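Local coordinates for alpha-1,3-glucanase (Bacillus circulans, PDB 5ZRU), which hydrolyses alpha-1,3-glucan, and is represented here by its catalytic unit, a member of glycoside hydrolase family 87, at residues Phe40-Leu44 against Thr45-Ala49; Asp201-Ala204 against Ala205-Ala209; Val354-Ala357 against Gln358-Asn362. One frame throughout, in Å; residues are numbered along the deposited sequence.

The three contacts follow one another along the chain and none touches another. Interaction 1 lies in the D1 part of the catalytic unit, in the loop between strands 33-36 and 53-57, while interactions 2 and 3 both fall in the D2 part. Interactions 1 and 2 are the most widely separated, with centres about 43 Å apart on opposite sides of the chain's centre; the centres of interactions 1 and 3 are about 32 Å apart, and those of 2 and 3 about 29 Å. The three are thus a loop bend in D1, the start of helix 203-216 at a calcium site, and a turn that leaves strand 354-357 at a corner of the D2 solenoid.

Interaction 1 of 3, residues Phe40-Leu44 against Thr45-Ala49; sequences FDQAL and TASEA
S47 reaches back three residues and holds the carbonyl oxygen of L44 with two bonds. Its hydroxyl OG donates to L44 O at 2.8 Å, and its backbone N donates to the same oxygen at 2.9 Å. The two donors arrive from clearly different directions: OG lies nearly in line with the C=O bond, at a C=O...donor angle of 169°, whereas N sits well above the carbonyl plane. The S47 side chain can do this because its OG stands between the backbone N and the carbonyl carbon (chi1 65°), which turns the hydroxyl back over its own turn. In that position OG also packs 3.5 Å from Q42 CA, and S47 CB rests 3.3 Å from D41 O, so the serine fills the inside of the bend. The bend itself is a type I beta turn from D41 to L44, closed by L44 N to D41 O at 3.0 Å. D41 adds an Asx turn: its OD1 accepts from A43 N at 2.9 Å, the donor meeting it from above the carboxylate plane. T45 opens the 3-10 segment 45-48, and its OG1, beside the backbone N, is hydrogen-bonded to a water 2.8 Å away. The buried polar ends of Q42 and E48 find partners elsewhere in the fold: E48 forms a salt bridge with R136 of strand 132-144, while Q42 OE1 accepts from R132 and Q42 NE2 donates to R465 O. A beta turn running directly into a 3-10 turn, tied by one carbonyl oxygen, L44 O, that accepts two hydrogen bonds, thus forms the loop joining strands 33-36 and 53-57, antiparallel neighbours in one of the sheets of the D1 domain, which is assigned to the galactose-binding-like clan.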
ATOM      1  N   PHE A  40       5.838  18.433   8.393  1.00 14.12           N
ATOM      2  CA  PHE A  40       5.672  17.583   7.211  1.00 10.36           C
ATOM      3  C   PHE A  40       6.657  17.918   6.096  1.00 12.97           C
ATOM      4  O   PHE A  40       6.403  17.607   4.922  1.00 15.29           O
ATOM      5  CB  PHE A  40       4.232  17.644   6.676  1.00 12.16           C
ATOM      6  CG  PHE A  40       3.195  17.327   7.713  1.00 12.83           C
ATOM      7  CD1 PHE A  40       2.851  16.010   7.983  1.00 12.39           C
ATOM      8  CD2 PHE A  40       2.588  18.338   8.441  1.00 11.24           C
ATOM      9  CE1 PHE A  40       1.900  15.705   8.950  1.00 12.65           C
ATOM     10  CE2 PHE A  40       1.630  18.040   9.409  1.00 16.31           C
ATOM     11  CZ  PHE A  40       1.292  16.727   9.664  1.00 14.16           C
ATOM     12  N   ASP A  41       7.792  18.528   6.433  1.00 14.53           N
ATOM     13  CA  ASP A  41       8.769  18.946   5.432  1.00 16.05           C
ATOM     14  C   ASP A  41       9.414  17.721   4.792  1.00 13.25           C
ATOM     15  O   ASP A  41      10.108  16.955   5.468  1.00 12.19           O
ATOM     16  CB  ASP A  41       9.814  19.843   6.098  1.00 16.84           C
ATOM     17  CG  ASP A  41      10.945  20.260   5.167  1.00 20.80           C
ATOM     18  OD1 ASP A  41      10.957  19.893   3.971  1.00 15.40           O
ATOM     19  OD2 ASP A  41      11.849  20.976   5.656  1.00 22.21           O
ATOM     20  N   GLN A  42       9.205  17.540   3.485  1.00 11.49           N
ATOM     21  CA  GLN A  42       9.634  16.305   2.836  1.00 11.30           C
ATOM     22  C   GLN A  42      11.134  16.242   2.602  1.00 11.56           C
ATOM     23  O   GLN A  42      11.636  15.192   2.180  1.00 11.12           O
ATOM     24  CB  GLN A  42       8.890  16.115   1.511  1.00  9.86           C
ATOM     25  CG  GLN A  42       7.400  15.889   1.734  1.00 10.28           C
ATOM     26  CD  GLN A  42       6.614  15.835   0.446  1.00  9.60           C
ATOM     27  OE1 GLN A  42       6.992  15.135  -0.490  1.00 10.28           O
ATOM     28  NE2 GLN A  42       5.514  16.584   0.391  1.00  9.08           N
ATOM     29  N   ALA A  43      11.860  17.328   2.872  1.00 13.17           N
ATOM     30  CA  ALA A  43      13.311  17.231   2.884  1.00 13.86           C
ATOM     31  C   ALA A  43      13.805  16.349   4.024  1.00 13.09           C
ATOM     32  O   ALA A  43      14.924  15.833   3.945  1.00 14.11           O
ATOM     33  CB  ALA A  43      13.940  18.620   2.989  1.00 15.60           C
ATOM     34  N   LEU A  44      12.997  16.160   5.066  1.00 12.67           N
ATOM     35  CA  LEU A  44      13.404  15.405   6.251  1.00 12.74           C
ATOM     36  C   LEU A  44      12.949  13.958   6.135  1.00 12.79           C
ATOM     37  O   LEU A  44      11.782  13.695   5.825  1.00 11.94           O
ATOM     38  CB  LEU A  44      12.812  16.024   7.518  1.00 14.08           C
ATOM     39  CG  LEU A  44      13.155  17.481   7.818  1.00 16.73           C
ATOM     40  CD1 LEU A  44      12.268  18.009   8.937  1.00 14.66           C
ATOM     41  CD2 LEU A  44      14.629  17.592   8.191  1.00 17.38           C
ATOM     42  N   THR A  45      13.869  13.025   6.402  1.00 11.71           N
ATOM     43  CA  THR A  45      13.517  11.607   6.397  1.00 10.47           C
ATOM     44  C   THR A  45      12.312  11.335   7.291  1.00 12.78           C
ATOM     45  O   THR A  45      11.448  10.504   6.964  1.00 10.93           O
ATOM     46  CB  THR A  45      14.731  10.780   6.844  1.00 11.65           C
ATOM     47  OG1 THR A  45      15.812  10.993   5.925  1.00 13.70           O
ATOM     48  CG2 THR A  45      14.398   9.276   6.888  1.00 10.92           C
ATOM     49  N   ALA A  46      12.203  12.068   8.405  1.00 11.76           N
ATOM     50  CA  ALA A  46      11.117  11.823   9.341  1.00 10.31           C
ATOM     51  C   ALA A  46       9.737  12.137   8.760  1.00  9.98           C
ATOM     52  O   ALA A  46       8.736  11.686   9.326  1.00  9.72           O
ATOM     53  CB  ALA A  46      11.341  12.631  10.622  1.00 10.27           C
ATOM     54  N   SER A  47       9.651  12.882   7.647  1.00  9.10           N
ATOM     55  CA  SER A  47       8.347  13.119   7.022  1.00 10.16           C
ATOM     56  C   SER A  47       7.680  11.826   6.573  1.00 10.25           C
ATOM     57  O   SER A  47       6.448  11.791   6.418  1.00  8.56           O
ATOM     58  CB  SER A  47       8.471  14.058   5.816  1.00  9.22           C
ATOM     59  OG  SER A  47       9.235  13.465   4.772  1.00  8.71           O
ATOM     60  N   GLU A  48       8.456  10.764   6.355  1.00  8.98           N
ATOM     61  CA  GLU A  48       7.900   9.480   5.955  1.00  8.34           C
ATOM     62  C   GLU A  48       7.806   8.472   7.097  1.00  9.79           C
ATOM     63  O   GLU A  48       7.412   7.326   6.857  1.00  9.80           O
ATOM     64  CB  GLU A  48       8.729   8.877   4.813  1.00 10.51           C
ATOM     65  CG  GLU A  48       8.625   9.638   3.497  1.00 10.51           C
ATOM     66  CD  GLU A  48       9.277   8.872   2.373  1.00  8.96           C
ATOM     67  OE1 GLU A  48       8.617   7.988   1.775  1.00  8.62           O
ATOM     68  OE2 GLU A  48      10.463   9.124   2.109  1.00 10.18           O
ATOM     69  N   ALA A  49       8.155   8.855   8.322  1.00  8.02           N
ATOM     70  CA  ALA A  49       7.929   7.979   9.466  1.00  8.48           C
ATOM     71  C   ALA A  49       6.487   8.089   9.948  1.00 10.22           C
ATOM     72  O   ALA A  49       5.844   9.135   9.806  1.00 10.46           O
ATOM     73  CB  ALA A  49       8.879   8.335  10.613  1.00  9.20           C
TER
HETATM   74  O   HOH W   1      16.085  12.556   3.648  1.00 14.89           O

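Interaction 2 of 3, residues Asp201-Ala204 against Ala205-Ala209; sequences DDLA and AFEAA. With CA (calcium ion), chain H.
A capped helix start next to a calcium site is formed by D201 and D202 and the first turn of helix 203-216. D201 OD1 accepts from L203 N at 2.8 Å, a nearly straight capping bond (167°). D202 grips the calcium ion with both carboxylate oxygens, each at 2.5 Å; V195, D198 and Q200 complete the protein part of the site, and H228 N bonds to D202 OD2. The D202 backbone carbonyl serves the helix, taking F206 N at 2.9 Å nearly along the C=O axis. F206 swings its ring back beside that residue, CD1 lying 3.3 Å from D202 O and CE1 3.9 Å from D202 CB; the ring also meets W233 edge-to-face and touches I222 and L229. An alanine here would probably leave W233 without that partner and open a gap beside D202 CB, I222 and L229. The L203 side chain extends with CG opposite the backbone N (chi1 -179°) and meets E207 OE2 at 3.6 Å through CG, while E207 N bonds to L203 O at 2.9 Å. Chemically, D202 couples metal to helix: calcium probably offsets its carboxylate charge and favours the ionised form, while its carbonyl starts the helical bonding.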
ATOM      1  N   ASP A 201      17.295 -22.526  -7.884  1.00 12.49           N
ATOM      2  CA  ASP A 201      16.078 -22.103  -8.561  1.00 14.96           C
ATOM      3  C   ASP A 201      15.028 -23.211  -8.581  1.00 14.30           C
ATOM      4  O   ASP A 201      15.325 -24.366  -8.909  1.00 15.51           O
ATOM      5  CB  ASP A 201      16.414 -21.662  -9.981  1.00 15.95           C
ATOM      6  CG  ASP A 201      15.304 -20.832 -10.605  1.00 14.55           C
ATOM      7  OD1 ASP A 201      14.207 -21.367 -10.813  1.00 21.57           O
ATOM      8  OD2 ASP A 201      15.537 -19.649 -10.874  1.00 26.37           O
ATOM      9  N   ASP A 202      13.780 -22.844  -8.268  1.00 11.36           N
ATOM     10  CA  ASP A 202      12.673 -23.787  -8.175  1.00  9.51           C
ATOM     11  C   ASP A 202      11.627 -23.611  -9.267  1.00 11.60           C
ATOM     12  O   ASP A 202      10.634 -24.345  -9.271  1.00 12.75           O
ATOM     13  CB  ASP A 202      12.004 -23.654  -6.799  1.00 10.81           C
ATOM     14  CG  ASP A 202      12.985 -23.876  -5.664  1.00 13.18           C
ATOM     15  OD1 ASP A 202      13.478 -25.018  -5.532  1.00 15.19           O
ATOM     16  OD2 ASP A 202      13.289 -22.908  -4.926  1.00 13.01           O
ATOM     17  N   LEU A 203      11.821 -22.669 -10.198  1.00 11.92           N
ATOM     18  CA  LEU A 203      10.734 -22.313 -11.105  1.00 10.12           C
ATOM     19  C   LEU A 203      10.374 -23.452 -12.057  1.00 14.61           C
ATOM     20  O   LEU A 203       9.200 -23.598 -12.422  1.00 12.16           O
ATOM     21  CB  LEU A 203      11.089 -21.044 -11.884  1.00 11.51           C
ATOM     22  CG  LEU A 203      10.032 -20.532 -12.874  1.00 11.35           C
ATOM     23  CD1 LEU A 203       8.673 -20.306 -12.205  1.00 13.52           C
ATOM     24  CD2 LEU A 203      10.489 -19.247 -13.547  1.00 11.55           C
ATOM     25  N   ALA A 204      11.345 -24.280 -12.458  1.00 12.61           N
ATOM     26  CA  ALA A 204      10.992 -25.426 -13.298  1.00 16.11           C
ATOM     27  C   ALA A 204      10.055 -26.368 -12.554  1.00 13.72           C
ATOM     28  O   ALA A 204       9.071 -26.865 -13.124  1.00 12.86           O
ATOM     29  CB  ALA A 204      12.247 -26.168 -13.749  1.00 19.64           C
ATOM     30  N   ALA A 205      10.332 -26.607 -11.269  1.00 12.35           N
ATOM     31  CA  ALA A 205       9.459 -27.464 -10.472  1.00 12.74           C
ATOM     32  C   ALA A 205       8.087 -26.828 -10.265  1.00 12.17           C
ATOM     33  O   ALA A 205       7.063 -27.524 -10.292  1.00 10.99           O
ATOM     34  CB  ALA A 205      10.117 -27.771  -9.131  1.00 16.56           C
ATOM     35  N   PHE A 206       8.043 -25.510 -10.043  1.00 11.01           N
ATOM     36  CA  PHE A 206       6.755 -24.825  -9.908  1.00  9.41           C
ATOM     37  C   PHE A 206       5.920 -24.963 -11.173  1.00 10.76           C
ATOM     38  O   PHE A 206       4.712 -25.223 -11.104  1.00 12.19           O
ATOM     39  CB  PHE A 206       6.968 -23.341  -9.593  1.00  9.31           C
ATOM     40  CG  PHE A 206       7.159 -23.037  -8.135  1.00 11.72           C
ATOM     41  CD1 PHE A 206       8.034 -23.780  -7.355  1.00  9.83           C
ATOM     42  CD2 PHE A 206       6.495 -21.968  -7.551  1.00 10.10           C
ATOM     43  CE1 PHE A 206       8.217 -23.471  -6.018  1.00 10.16           C
ATOM     44  CE2 PHE A 206       6.678 -21.649  -6.215  1.00 11.27           C
ATOM     45  CZ  PHE A 206       7.539 -22.408  -5.441  1.00 11.34           C
ATOM     46  N   GLU A 207       6.547 -24.778 -12.344  1.00 10.30           N
ATOM     47  CA  GLU A 207       5.823 -24.911 -13.606  1.00 11.54           C
ATOM     48  C   GLU A 207       5.294 -26.326 -13.793  1.00 13.53           C
ATOM     49  O   GLU A 207       4.141 -26.518 -14.201  1.00 12.77           O
ATOM     50  CB  GLU A 207       6.728 -24.520 -14.777  1.00 12.25           C
ATOM     51  CG  GLU A 207       6.891 -23.021 -14.909  1.00 13.82           C
ATOM     52  CD  GLU A 207       7.995 -22.635 -15.873  1.00 11.58           C
ATOM     53  OE1 GLU A 207       8.500 -23.529 -16.595  1.00 18.15           O
ATOM     54  OE2 GLU A 207       8.355 -21.438 -15.882  1.00 12.83           O
ATOM     55  N   ALA A 208       6.130 -27.331 -13.512  1.00 15.05           N
ATOM     56  CA  ALA A 208       5.685 -28.714 -13.621  1.00 12.88           C
ATOM     57  C   ALA A 208       4.552 -28.999 -12.646  1.00 15.56           C
ATOM     58  O   ALA A 208       3.601 -29.714 -12.978  1.00 14.11           O
ATOM     59  CB  ALA A 208       6.859 -29.662 -13.370  1.00 13.38           C
ATOM     60  N   ALA A 209       4.642 -28.446 -11.433  1.00 13.23           N
ATOM     61  CA  ALA A 209       3.612 -28.673 -10.426  1.00 13.12           C
ATOM     62  C   ALA A 209       2.283 -28.055 -10.844  1.00 14.55           C
ATOM     63  O   ALA A 209       1.218 -28.634 -10.595  1.00 13.02           O
ATOM     64  CB  ALA A 209       4.073 -28.112  -9.079  1.00 13.32           C
TER
HETATM   65 CA    CA H 606      15.306 -24.113  -4.156  1.00 14.57          CA
HETATM   66  O   HOH W   2      16.204 -26.134  -5.257  1.00 17.57           O
HETATM   67  O   HOH W   3      15.307 -22.198  -2.486  1.00 15.02           O

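Interaction 3 of 3, residues Val354-Ala357 against Gln358-Asn362; sequences VNFA and QGTSN
The F356 ring and the A357 carbonyl are the flat groups here, and T360 serves both. Methyl CG2 of T360 comes at the root of the ring obliquely, 3.7 Å from F356 CB and 3.8 Å from F356 CG, and the two side chains cross at about a right angle. Elsewhere around the ring lie F396, whose ring plane is inclined by about 35°, and the side chains of V325 and V365. The A357 carbonyl takes two donors on different bearings: T360 OG1 lies in the carbonyl plane at 2.7 Å, and T360 N meets the oxygen at 3.0 Å from well above that plane. One rotation of T360 satisfies both neighbours: with CG2 anti to its nitrogen and OG1 beside that nitrogen (chi1 -60°), the hydroxyl turns to A357 O and the methyl to the phenylalanine. The backbone bond closes a type I' beta turn from A357 to T360, whose two central residues, Q358 and G359, both have positive phi (55° for Q358); such values suit glycine at the second of them. A water bridges the two legs of the turn, donating to F356 O at 3.0 Å and to T360 O at 3.1 Å. Past the turn, S361 OG folds back onto G359 O at 2.8 Å. Q358, bent at its second torsion, carries its amide away from the turn, where OE1 bonds to S383 and NE2 to the backbone carbonyls of D327 and V385. This tight, buried turn carries the chain from strand 354-357, flanked in parallel by 323-325 and 378-381, toward strand 364-366. A short corner between strands on two different faces of the solenoid, each pairing in parallel with its counterparts in neighbouring coils, is consistent with the right-handed parallel beta-helix of the pectate-lyase-like clan, to which D2 is assigned.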
ATOM      1  N   VAL A 354      -2.840  -1.849  -5.183  1.00  7.52           N
ATOM      2  CA  VAL A 354      -3.758  -2.641  -6.001  1.00  5.77           C
ATOM      3  C   VAL A 354      -4.397  -1.702  -7.010  1.00  8.18           C
ATOM      4  O   VAL A 354      -4.908  -0.641  -6.634  1.00  8.89           O
ATOM      5  CB  VAL A 354      -4.876  -3.320  -5.182  1.00  7.96           C
ATOM      6  CG1 VAL A 354      -5.843  -4.098  -6.130  1.00  8.15           C
ATOM      7  CG2 VAL A 354      -4.310  -4.245  -4.113  1.00  9.19           C
ATOM      8  N   ASN A 355      -4.395  -2.092  -8.282  1.00  5.68           N
ATOM      9  CA  ASN A 355      -5.171  -1.374  -9.283  1.00  8.12           C
ATOM     10  C   ASN A 355      -6.126  -2.341  -9.969  1.00  8.96           C
ATOM     11  O   ASN A 355      -5.694  -3.345 -10.547  1.00  9.57           O
ATOM     12  CB  ASN A 355      -4.258  -0.681 -10.298  1.00 11.40           C
ATOM     13  CG  ASN A 355      -4.989   0.389 -11.095  1.00 13.38           C
ATOM     14  OD1 ASN A 355      -6.052   0.142 -11.672  1.00 12.48           O
ATOM     15  ND2 ASN A 355      -4.434   1.593 -11.107  1.00 11.29           N
ATOM     16  N   PHE A 356      -7.421  -2.041  -9.882  1.00  8.38           N
ATOM     17  CA  PHE A 356      -8.476  -2.728 -10.635  1.00  8.21           C
ATOM     18  C   PHE A 356      -8.657  -1.992 -11.961  1.00 10.23           C
ATOM     19  O   PHE A 356      -9.335  -0.965 -12.015  1.00 10.58           O
ATOM     20  CB  PHE A 356      -9.783  -2.723  -9.847  1.00  9.22           C
ATOM     21  CG  PHE A 356      -9.801  -3.650  -8.652  1.00  9.75           C
ATOM     22  CD1 PHE A 356      -8.880  -4.682  -8.532  1.00  8.33           C
ATOM     23  CD2 PHE A 356     -10.761  -3.488  -7.650  1.00  9.78           C
ATOM     24  CE1 PHE A 356      -8.914  -5.546  -7.421  1.00  7.65           C
ATOM     25  CE2 PHE A 356     -10.806  -4.350  -6.550  1.00 10.26           C
ATOM     26  CZ  PHE A 356      -9.879  -5.385  -6.442  1.00  8.95           C
ATOM     27  N   ALA A 357      -8.070  -2.510 -13.038  1.00 10.30           N
ATOM     28  CA  ALA A 357      -8.042  -1.796 -14.313  1.00  9.75           C
ATOM     29  C   ALA A 357      -8.766  -2.600 -15.392  1.00  9.91           C
ATOM     30  O   ALA A 357      -9.233  -3.717 -15.160  1.00 10.05           O
ATOM     31  CB  ALA A 357      -6.598  -1.501 -14.737  1.00  9.98           C
ATOM     32  N   GLN A 358      -8.872  -2.009 -16.584  1.00 10.54           N
ATOM     33  CA  GLN A 358      -9.327  -2.750 -17.772  1.00  9.54           C
ATOM     34  C   GLN A 358     -10.683  -3.419 -17.555  1.00 11.60           C
ATOM     35  O   GLN A 358     -10.899  -4.567 -17.961  1.00 12.39           O
ATOM     36  CB  GLN A 358      -8.283  -3.793 -18.184  1.00 10.66           C
ATOM     37  CG  GLN A 358      -7.091  -3.201 -18.907  1.00 10.75           C
ATOM     38  CD  GLN A 358      -7.503  -2.622 -20.238  1.00 12.69           C
ATOM     39  OE1 GLN A 358      -7.792  -1.427 -20.348  1.00 13.29           O
ATOM     40  NE2 GLN A 358      -7.553  -3.470 -21.261  1.00 13.90           N
ATOM     41  N   GLY A 359     -11.598  -2.710 -16.901  1.00  9.71           N
ATOM     42  CA  GLY A 359     -12.944  -3.201 -16.727  1.00 12.89           C
ATOM     43  C   GLY A 359     -13.148  -4.184 -15.598  1.00 10.95           C
ATOM     44  O   GLY A 359     -14.239  -4.755 -15.491  1.00 11.19           O
ATOM     45  N   THR A 360     -12.129  -4.430 -14.780  1.00 11.26           N
ATOM     46  CA  THR A 360     -12.314  -5.186 -13.547  1.00 10.63           C
ATOM     47  C   THR A 360     -13.538  -4.661 -12.811  1.00  8.76           C
ATOM     48  O   THR A 360     -13.668  -3.451 -12.592  1.00 10.36           O
ATOM     49  CB  THR A 360     -11.073  -5.045 -12.659  1.00  7.51           C
ATOM     50  OG1 THR A 360      -9.919  -5.541 -13.352  1.00 10.64           O
ATOM     51  CG2 THR A 360     -11.272  -5.804 -11.357  1.00  8.81           C
ATOM     52  N   SER A 361     -14.436  -5.571 -12.430  1.00 10.57           N
ATOM     53  CA  SER A 361     -15.744  -5.201 -11.903  1.00 10.66           C
ATOM     54  C   SER A 361     -16.123  -6.087 -10.724  1.00 11.42           C
ATOM     55  O   SER A 361     -15.608  -7.198 -10.555  1.00 12.16           O
ATOM     56  CB  SER A 361     -16.839  -5.304 -12.983  1.00 10.20           C
ATOM     57  OG  SER A 361     -16.610  -4.369 -14.023  1.00 12.15           O
ATOM     58  N   ASN A 362     -17.032  -5.558  -9.897  1.00  8.61           N
ATOM     59  CA  ASN A 362     -17.623  -6.302  -8.790  1.00 10.39           C
ATOM     60  C   ASN A 362     -16.562  -6.931  -7.902  1.00 11.97           C
ATOM     61  O   ASN A 362     -16.778  -7.995  -7.320  1.00 11.35           O
ATOM     62  CB  ASN A 362     -18.586  -7.370  -9.311  1.00 12.53           C
ATOM     63  CG  ASN A 362     -19.750  -6.766 -10.040  1.00 15.35           C
ATOM     64  OD1 ASN A 362     -20.491  -5.969  -9.473  1.00 13.22           O
ATOM     65  ND2 ASN A 362     -19.906  -7.118 -11.313  1.00 16.98           N
TER
HETATM   66  O   HOH W   4     -11.720  -1.371 -13.790  1.00 12.25           O